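Local coordinates for protein Emp46p (Saccharomyces cerevisiae, PDB 2A6V) that acts as a calcium-independent, potassium-binding lectin-type cargo receptor involved in the secretion of glycoproteins, at residues K57-I62 with P194-T199. Numbering follows the deposited sequence.
Sequences KPEYSI and PFRIGT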
loop_
_atom_site.group_PDB
_atom_site.type_symbol
_atom_site.label_atom_id
_atom_site.label_comp_id
_atom_site.label_asym_id
_atom_site.label_seq_id
_atom_site.Cartn_x
_atom_site.Cartn_y
_atom_site.Cartn_z
ATOM N N LYS A 57 -4.569 11.964 4.789
ATOM C CA LYS A 57 -5.272 12.504 5.957
ATOM C C LYS A 57 -6.810 12.357 5.836
ATOM O O LYS A 57 -7.433 11.821 6.745
ATOM C CB LYS A 57 -4.880 13.964 6.213
ATOM C CG LYS A 57 -3.445 14.191 6.689
ATOM C CD LYS A 57 -3.148 15.697 6.882
ATOM C CE LYS A 57 -1.660 15.944 7.076
ATOM N NZ LYS A 57 -1.329 17.424 7.051
ATOM N N PRO A 58 -7.414 12.775 4.729
ATOM C CA PRO A 58 -8.875 12.658 4.614
ATOM C C PRO A 58 -9.275 11.208 4.383
ATOM O O PRO A 58 -8.599 10.501 3.637
ATOM C CB PRO A 58 -9.198 13.487 3.380
ATOM C CG PRO A 58 -7.988 13.433 2.546
ATOM C CD PRO A 58 -6.833 13.327 3.503
ATOM N N GLU A 59 -10.339 10.767 5.034
ATOM C CA GLU A 59 -10.948 9.481 4.702
ATOM C C GLU A 59 -11.659 9.602 3.365
ATOM O O GLU A 59 -12.188 10.658 3.024
ATOM C CB GLU A 59 -11.948 9.054 5.779
ATOM C CG GLU A 59 -11.304 8.892 7.134
ATOM C CD GLU A 59 -12.135 8.082 8.098
ATOM O OE1 GLU A 59 -13.369 8.257 8.112
ATOM O OE2 GLU A 59 -11.531 7.286 8.853
ATOM N N TYR A 60 -11.662 8.513 2.604
ATOM C CA TYR A 60 -12.306 8.471 1.293
ATOM C C TYR A 60 -13.658 7.761 1.345
ATOM O O TYR A 60 -13.773 6.681 1.901
ATOM C CB TYR A 60 -11.409 7.731 0.304
ATOM C CG TYR A 60 -11.924 7.777 -1.114
ATOM C CD1 TYR A 60 -11.818 8.928 -1.862
ATOM C CD2 TYR A 60 -12.520 6.660 -1.709
ATOM C CE1 TYR A 60 -12.278 8.987 -3.159
ATOM C CE2 TYR A 60 -12.979 6.708 -3.017
ATOM C CZ TYR A 60 -12.860 7.879 -3.741
ATOM O OH TYR A 60 -13.303 7.945 -5.044
ATOM N N SER A 61 -14.674 8.385 0.756
ATOM C CA SER A 61 -15.982 7.771 0.586
ATOM C C SER A 61 -16.235 7.558 -0.909
ATOM O O SER A 61 -16.136 8.491 -1.701
ATOM C CB SER A 61 -17.068 8.654 1.220
ATOM O OG SER A 61 -16.919 8.685 2.635
ATOM N N ILE A 62 -16.527 6.316 -1.289
ATOM C CA ILE A 62 -16.730 5.979 -2.698
ATOM C C ILE A 62 -18.060 6.526 -3.185
ATOM O O ILE A 62 -19.041 6.527 -2.445
ATOM C CB ILE A 62 -16.699 4.445 -2.907
ATOM C CG1 ILE A 62 -15.259 3.949 -2.933
ATOM C CG2 ILE A 62 -17.425 4.033 -4.205
ATOM C CD1 ILE A 62 -15.143 2.463 -2.912
ATOM N N PRO A 194 -16.495 5.084 5.024
ATOM C CA PRO A 194 -15.266 5.833 4.725
ATOM C C PRO A 194 -14.061 4.986 5.123
ATOM O O PRO A 194 -14.159 4.166 6.027
ATOM C CB PRO A 194 -15.383 7.081 5.613
ATOM C CG PRO A 194 -16.824 7.159 6.003
ATOM C CD PRO A 194 -17.286 5.729 6.092
ATOM N N PHE A 195 -12.940 5.164 4.442
ATOM C CA PHE A 195 -11.747 4.413 4.780
ATOM C C PHE A 195 -10.493 5.227 4.502
ATOM O O PHE A 195 -10.511 6.226 3.784
ATOM C CB PHE A 195 -11.717 3.059 4.058
ATOM C CG PHE A 195 -11.847 3.172 2.573
ATOM C CD1 PHE A 195 -13.104 3.198 1.969
ATOM C CD2 PHE A 195 -10.724 3.293 1.777
ATOM C CE1 PHE A 195 -13.226 3.334 0.602
ATOM C CE2 PHE A 195 -10.847 3.418 0.410
ATOM C CZ PHE A 195 -12.106 3.439 -0.180
ATOM N N ARG A 196 -9.409 4.783 5.114
ATOM C CA ARG A 196 -8.134 5.456 5.043
ATOM C C ARG A 196 -7.252 4.704 4.072
ATOM O O ARG A 196 -7.302 3.473 4.005
ATOM C CB ARG A 196 -7.508 5.503 6.423
ATOM C CG ARG A 196 -8.246 6.485 7.350
ATOM C CD ARG A 196 -7.609 6.686 8.708
ATOM N NE ARG A 196 -7.002 5.463 9.243
ATOM C CZ ARG A 196 -5.681 5.219 9.292
ATOM N NH1 ARG A 196 -4.787 6.106 8.850
ATOM N NH2 ARG A 196 -5.244 4.074 9.797
ATOM N N ILE A 197 -6.429 5.455 3.352
ATOM C CA ILE A 197 -5.572 4.920 2.296
ATOM C C ILE A 197 -4.139 5.229 2.596
ATOM O O ILE A 197 -3.794 6.382 2.874
ATOM C CB ILE A 197 -5.969 5.568 0.941
ATOM C CG1 ILE A 197 -7.417 5.232 0.576
ATOM C CG2 ILE A 197 -4.995 5.198 -0.152
ATOM C CD1 ILE A 197 -7.998 6.176 -0.395
ATOM N N GLY A 198 -3.265 4.226 2.543
ATOM C CA GLY A 198 -1.857 4.484 2.754
ATOM C C GLY A 198 -0.947 3.344 2.352
ATOM O O GLY A 198 -1.386 2.317 1.817
ATOM N N THR A 199 0.331 3.538 2.609
ATOM C CA THR A 199 1.365 2.546 2.373
ATOM C C THR A 199 2.399 2.652 3.480
ATOM O O THR A 199 2.597 3.725 4.078
ATOM C CB THR A 199 2.008 2.771 0.975
ATOM O OG1 THR A 199 2.966 1.749 0.724
ATOM C CG2 THR A 199 2.766 4.109 0.889
HETATM O O HOH W 1 -7.021 8.273 4.063
#
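Tyr60 and Phe195 hold each other through two backbone hydrogen bonds, a single antiparallel bridge of the hydrogen-bonded kind. Tyr60 N gives the nearly straight bond to Phe195 O, 2.8 Å long at 172°, and Phe195 N returns a longer one of 3.1 Å to Tyr60 O. Tyr60 O has two more neighbours: Pro194 CA, in a CA-H...O contact of 3.3 Å, and one face of the Phe195 ring, above which it sits toward the rim.

The Tyr60 side chain runs outward from CB, which rests 3.8 Å from Ile197 CD1. Its CG lies anti to the backbone N (chi1 -173°), which sends the side chain out beside that of Phe195, both pointing the same way. Tyr60 CD2 then meets Phe195 CZ at 3.6 Å, the phenylalanine atom arriving at the tyrosine's edge; the rings form an oblique pair, their planes 69° apart. Farther out, Tyr60 OH leaves the pair and hydrogen-bonds Asp219 OD1. Ile62 CD1 approaches the rim of the Phe195 ring at CE1.

Glu59 runs out at the exposed side between Pro194 and Arg196: OE1 lies against Pro194 CB and OE2 against Arg196 CG at 3.7 Å. In this conformer of the arginine the carboxylate and guanidinium are nearly coplanar, but Glu59 OE2 and Arg196 NE are 4.9 Å apart, not in contact; the guanidinium makes a cation-pi contact with Trp55.

On the Pro58 side of the bridge a water donates to Pro58 O and accepts from Ile197 N, linking the chains between the Leu56-Ile197 pairing and the Tyr60-Phe195 bridge. The contact thus lies where strand 51-56 ends and strand 196-202 begins, as the chain crosses to strand 66-75 in the other sheet of the legume-lectin-like beta sandwich.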